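Local coordinates for protein putative hydrolase (Campylobacter jejuni, PDB 3D6L) that probably hydrolyses long-chain fatty acyl-CoA thioesters as a hexameric hot dog fold thioesterase, at residues R2-P15 with V63-V75. Numbering follows the deposited sequence.
Sequences RDMGEPKLKIVAMP and VFIGDIISCYSKV
The ring of Y72 lies between R2 and P7 of the N-terminal arm. R2 CD lies over one face, a CH-pi contact 4.0 Å from the ring centroid and 17° off the normal, while the guanidinium plane is turned 35° from the ring. P7 CB lies over the opposite face toward the rim, with P7 CG 3.6 Å from Y72 CE2, and G5 O meets the ring edge in plane. M4 comes obliquely to the root of the ring: its CG sits between its own backbone N and carbonyl carbon (chi1 39°), from where it reaches Y72 CB, and a bend at chi3 brings CE against the backbone N of K74. Nearby, a water donates to the carbonyl oxygens of M4 and E6 and accepts from S73 N, bridging the arm to the strand.

Further along, strand 9-12 runs antiparallel to strand 68-75 as the outermost strand of this chain's hot dog sheet, though K10 also makes backbone hydrogen bonds to a neighbouring subunit. The helix 26-42 lies against the face that carries L9, I11, I69 and C71. A classic beta bulge starts the pairing: K8 N donates to C71 O at 2.7 Å, and L9 N shares that oxygen through a weak bond. Regular pairing follows, with the I69 N to I11 O bond nearly along the carbonyl axis. On the helix-facing side, the I11 side chain crosses that of I69, CD1 lying against CG2. On the other side, V12 and I68 lie side by side, and the aliphatic chain of K10 passes S70 OG.

At the far end the type II turn F64-D67 closes on A13, whose N donates to D67 O and whose O accepts from G66 N. D67 OD1 takes F64 N from above the carboxylate plane at 2.7 Å and is salt-bridged to R93.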
loop_
_atom_site.group_PDB
_atom_site.type_symbol
_atom_site.label_atom_id
_atom_site.label_comp_id
_atom_site.label_asym_id
_atom_site.label_seq_id
_atom_site.Cartn_x
_atom_site.Cartn_y
_atom_site.Cartn_z
ATOM N N ARG A 2 29.499 15.342 4.015
ATOM C CA ARG A 2 28.881 14.662 2.835
ATOM C C ARG A 2 29.794 14.709 1.599
ATOM O O ARG A 2 30.248 15.781 1.166
ATOM C CB ARG A 2 27.498 15.254 2.499
ATOM C CG ARG A 2 26.575 14.286 1.746
ATOM C CD ARG A 2 25.443 13.724 2.644
ATOM N NE ARG A 2 25.910 13.194 3.931
ATOM C CZ ARG A 2 25.655 13.758 5.113
ATOM N NH1 ARG A 2 26.125 13.205 6.228
ATOM N NH2 ARG A 2 24.925 14.871 5.194
ATOM N N ASP A 3 30.021 13.520 1.041
ATOM C CA ASP A 3 30.980 13.242 -0.037
ATOM C C ASP A 3 31.189 11.725 -0.043
ATOM O O ASP A 3 32.268 11.220 -0.382
ATOM C CB ASP A 3 32.321 13.981 0.155
ATOM C CG ASP A 3 32.894 13.836 1.576
ATOM O OD1 ASP A 3 33.045 14.881 2.262
ATOM O OD2 ASP A 3 33.189 12.690 2.008
ATOM N N MET A 4 30.141 11.007 0.361
ATOM C CA MET A 4 30.161 9.546 0.413
ATOM C C MET A 4 29.514 8.963 -0.852
ATOM O O MET A 4 28.721 8.018 -0.794
ATOM C CB MET A 4 29.484 9.044 1.701
ATOM C CG MET A 4 28.236 9.834 2.126
ATOM S SD MET A 4 27.872 9.782 3.904
ATOM C CE MET A 4 27.481 8.051 4.148
ATOM N N GLY A 5 29.874 9.549 -1.994
ATOM C CA GLY A 5 29.350 9.149 -3.298
ATOM C C GLY A 5 27.985 9.741 -3.588
ATOM O O GLY A 5 27.536 10.657 -2.894
ATOM N N GLU A 6 27.338 9.227 -4.630
ATOM C CA GLU A 6 25.959 9.589 -4.939
ATOM C C GLU A 6 24.982 8.710 -4.131
ATOM O O GLU A 6 25.386 7.668 -3.604
ATOM C CB GLU A 6 25.693 9.549 -6.463
ATOM C CG GLU A 6 25.887 8.207 -7.156
ATOM C CD GLU A 6 25.297 8.169 -8.578
ATOM O OE1 GLU A 6 25.625 9.060 -9.404
ATOM O OE2 GLU A 6 24.508 7.230 -8.870
ATOM N N PRO A 7 23.705 9.137 -4.009
ATOM C CA PRO A 7 22.741 8.388 -3.201
ATOM C C PRO A 7 22.522 6.971 -3.709
ATOM O O PRO A 7 22.529 6.738 -4.924
ATOM C CB PRO A 7 21.444 9.190 -3.361
ATOM C CG PRO A 7 21.865 10.532 -3.795
ATOM C CD PRO A 7 23.092 10.338 -4.603
ATOM N N LYS A 8 22.333 6.042 -2.775
ATOM C CA LYS A 8 21.995 4.659 -3.106
ATOM C C LYS A 8 20.492 4.529 -3.342
ATOM O O LYS A 8 20.047 3.682 -4.120
ATOM C CB LYS A 8 22.467 3.706 -2.002
ATOM C CG LYS A 8 23.978 3.720 -1.780
ATOM C CD LYS A 8 24.718 2.941 -2.859
ATOM C CE LYS A 8 26.051 3.602 -3.239
ATOM N NZ LYS A 8 26.929 3.941 -2.070
ATOM N N LEU A 9 19.727 5.383 -2.668
ATOM C CA LEU A 9 18.293 5.518 -2.886
ATOM C C LEU A 9 17.914 6.982 -2.939
ATOM O O LEU A 9 18.531 7.813 -2.276
ATOM C CB LEU A 9 17.504 4.830 -1.770
ATOM C CG LEU A 9 16.714 3.555 -2.069
ATOM C CD1 LEU A 9 17.543 2.506 -2.783
ATOM C CD2 LEU A 9 16.145 2.977 -0.776
ATOM N N LYS A 10 16.888 7.277 -3.733
ATOM C CA LYS A 10 16.321 8.608 -3.864
ATOM C C LYS A 10 14.810 8.455 -4.153
ATOM O O LYS A 10 14.407 7.944 -5.205
ATOM C CB LYS A 10 17.055 9.372 -4.968
ATOM C CG LYS A 10 16.903 10.883 -4.939
ATOM C CD LYS A 10 18.149 11.553 -5.535
ATOM C CE LYS A 10 17.828 12.805 -6.375
ATOM N NZ LYS A 10 17.533 14.036 -5.583
ATOM N N ILE A 11 13.984 8.870 -3.193
ATOM C CA ILE A 11 12.542 8.654 -3.242
ATOM C C ILE A 11 11.872 9.943 -2.868
ATOM O O ILE A 11 12.454 10.753 -2.151
ATOM C CB ILE A 11 12.043 7.642 -2.166
ATOM C CG1 ILE A 11 13.192 6.957 -1.436
ATOM C CG2 ILE A 11 11.079 6.637 -2.746
ATOM C CD1 ILE A 11 13.602 7.681 -0.192
ATOM N N VAL A 12 10.638 10.128 -3.326
ATOM C CA VAL A 12 9.786 11.209 -2.823
ATOM C C VAL A 12 8.966 10.685 -1.636
ATOM O O VAL A 12 8.446 9.571 -1.680
ATOM C CB VAL A 12 8.832 11.727 -3.910
ATOM C CG1 VAL A 12 8.119 12.975 -3.430
ATOM C CG2 VAL A 12 9.591 12.010 -5.208
ATOM N N ALA A 13 8.861 11.477 -0.575
ATOM C CA ALA A 13 7.985 11.125 0.544
ATOM C C ALA A 13 6.541 11.480 0.189
ATOM O O ALA A 13 6.215 12.646 -0.018
ATOM C CB ALA A 13 8.424 11.821 1.817
ATOM N N MET A 14 5.684 10.467 0.111
ATOM C CA MET A 14 4.300 10.654 -0.320
ATOM C C MET A 14 3.325 10.787 0.857
ATOM O O MET A 14 3.620 10.328 1.964
ATOM C CB MET A 14 3.895 9.516 -1.258
ATOM C CG MET A 14 4.715 9.470 -2.554
ATOM S SD MET A 14 4.458 10.881 -3.669
ATOM C CE MET A 14 2.862 10.476 -4.395
ATOM N N PRO A 15 2.171 11.449 0.638
ATOM C CA PRO A 15 1.179 11.620 1.710
ATOM C C PRO A 15 0.722 10.323 2.400
ATOM O O PRO A 15 0.266 10.378 3.552
ATOM C CB PRO A 15 0.001 12.292 0.988
ATOM C CG PRO A 15 0.648 13.052 -0.131
ATOM C CD PRO A 15 1.747 12.132 -0.603
ATOM N N VAL A 63 10.690 14.537 8.869
ATOM C CA VAL A 63 10.565 14.465 7.414
ATOM C C VAL A 63 9.117 14.831 7.060
ATOM O O VAL A 63 8.181 14.407 7.754
ATOM C CB VAL A 63 10.950 13.057 6.883
ATOM C CG1 VAL A 63 10.845 12.982 5.373
ATOM C CG2 VAL A 63 12.357 12.700 7.319
ATOM N N PHE A 64 8.943 15.636 6.009
ATOM C CA PHE A 64 7.613 16.082 5.582
ATOM C C PHE A 64 7.187 15.499 4.242
ATOM O O PHE A 64 8.028 15.065 3.435
ATOM C CB PHE A 64 7.538 17.614 5.500
ATOM C CG PHE A 64 7.923 18.317 6.774
ATOM C CD1 PHE A 64 8.678 19.483 6.728
ATOM C CD2 PHE A 64 7.532 17.814 8.020
ATOM C CE1 PHE A 64 9.051 20.139 7.900
ATOM C CE2 PHE A 64 7.893 18.459 9.199
ATOM C CZ PHE A 64 8.655 19.623 9.143
ATOM N N ILE A 65 5.872 15.502 4.014
ATOM C CA ILE A 65 5.299 15.210 2.704
ATOM C C ILE A 65 5.978 16.082 1.654
ATOM O O ILE A 65 6.154 17.295 1.847
ATOM C CB ILE A 65 3.768 15.464 2.694
ATOM C CG1 ILE A 65 3.049 14.447 3.599
ATOM C CG2 ILE A 65 3.211 15.425 1.273
ATOM C CD1 ILE A 65 1.606 14.793 3.946
ATOM N N GLY A 66 6.378 15.461 0.551
ATOM C CA GLY A 66 6.963 16.207 -0.557
ATOM C C GLY A 66 8.475 16.204 -0.606
ATOM O O GLY A 66 9.045 16.408 -1.680
ATOM N N ASP A 67 9.121 15.977 0.546
ATOM C CA ASP A 67 10.590 15.856 0.624
ATOM C C ASP A 67 11.106 14.828 -0.364
ATOM O O ASP A 67 10.507 13.763 -0.534
ATOM C CB ASP A 67 11.059 15.415 2.017
ATOM C CG ASP A 67 10.862 16.470 3.083
ATOM O OD1 ASP A 67 10.988 16.104 4.272
ATOM O OD2 ASP A 67 10.583 17.648 2.756
ATOM N N ILE A 68 12.213 15.166 -1.019
ATOM C CA ILE A 68 12.973 14.207 -1.802
ATOM C C ILE A 68 14.003 13.651 -0.833
ATOM O O ILE A 68 14.870 14.388 -0.351
ATOM C CB ILE A 68 13.675 14.871 -3.025
ATOM C CG1 ILE A 68 12.763 15.910 -3.715
ATOM C CG2 ILE A 68 14.191 13.807 -4.010
ATOM C CD1 ILE A 68 11.431 15.380 -4.248
ATOM N N ILE A 69 13.879 12.369 -0.503
ATOM C CA ILE A 69 14.791 11.734 0.440
ATOM C C ILE A 69 15.903 11.015 -0.300
ATOM O O ILE A 69 15.652 10.193 -1.177
ATOM C CB ILE A 69 14.055 10.791 1.436
ATOM C CG1 ILE A 69 13.433 11.602 2.573
ATOM C CG2 ILE A 69 15.004 9.789 2.068
ATOM C CD1 ILE A 69 12.120 12.213 2.198
ATOM N N SER A 70 17.135 11.362 0.055
ATOM C CA SER A 70 18.317 10.734 -0.504
ATOM C C SER A 70 19.013 9.968 0.605
ATOM O O SER A 70 19.217 10.493 1.698
ATOM C CB SER A 70 19.248 11.784 -1.104
ATOM O OG SER A 70 18.661 12.373 -2.257
ATOM N N CYS A 71 19.350 8.715 0.318
ATOM C CA CYS A 71 20.043 7.857 1.260
ATOM C C CYS A 71 21.434 7.577 0.750
ATOM O O CYS A 71 21.612 6.932 -0.292
ATOM C CB CYS A 71 19.304 6.531 1.446
ATOM S SG CYS A 71 17.607 6.678 1.994
ATOM N N TYR A 72 22.410 8.061 1.507
ATOM C CA TYR A 72 23.813 7.865 1.220
ATOM C C TYR A 72 24.363 6.770 2.111
ATOM O O TYR A 72 23.901 6.582 3.236
ATOM C CB TYR A 72 24.575 9.156 1.478
ATOM C CG TYR A 72 24.122 10.310 0.623
ATOM C CD1 TYR A 72 23.055 11.124 1.019
ATOM C CD2 TYR A 72 24.765 10.597 -0.591
ATOM C CE1 TYR A 72 22.638 12.195 0.229
ATOM C CE2 TYR A 72 24.359 11.673 -1.388
ATOM C CZ TYR A 72 23.295 12.462 -0.971
ATOM O OH TYR A 72 22.892 13.520 -1.750
ATOM N N SER A 73 25.368 6.065 1.609
ATOM C CA SER A 73 25.947 4.939 2.319
ATOM C C SER A 73 27.459 4.943 2.287
ATOM O O SER A 73 28.071 5.294 1.273
ATOM C CB SER A 73 25.441 3.643 1.721
ATOM O OG SER A 73 24.028 3.615 1.782
ATOM N N LYS A 74 28.057 4.571 3.416
ATOM C CA LYS A 74 29.474 4.268 3.454
ATOM C C LYS A 74 29.722 2.948 4.182
ATOM O O LYS A 74 29.388 2.798 5.361
ATOM C CB LYS A 74 30.275 5.412 4.089
ATOM C CG LYS A 74 31.787 5.198 3.992
ATOM C CD LYS A 74 32.580 6.446 4.328
ATOM C CE LYS A 74 34.050 6.102 4.576
ATOM N NZ LYS A 74 34.768 5.640 3.344
ATOM N N VAL A 75 30.302 1.991 3.467
ATOM C CA VAL A 75 30.744 0.757 4.090
ATOM C C VAL A 75 31.862 1.121 5.046
ATOM O O VAL A 75 32.893 1.652 4.653
ATOM C CB VAL A 75 31.211 -0.287 3.072
ATOM C CG1 VAL A 75 31.688 -1.551 3.785
ATOM C CG2 VAL A 75 30.083 -0.612 2.106
HETATM O O HOH W 1 26.050 6.976 -1.043
#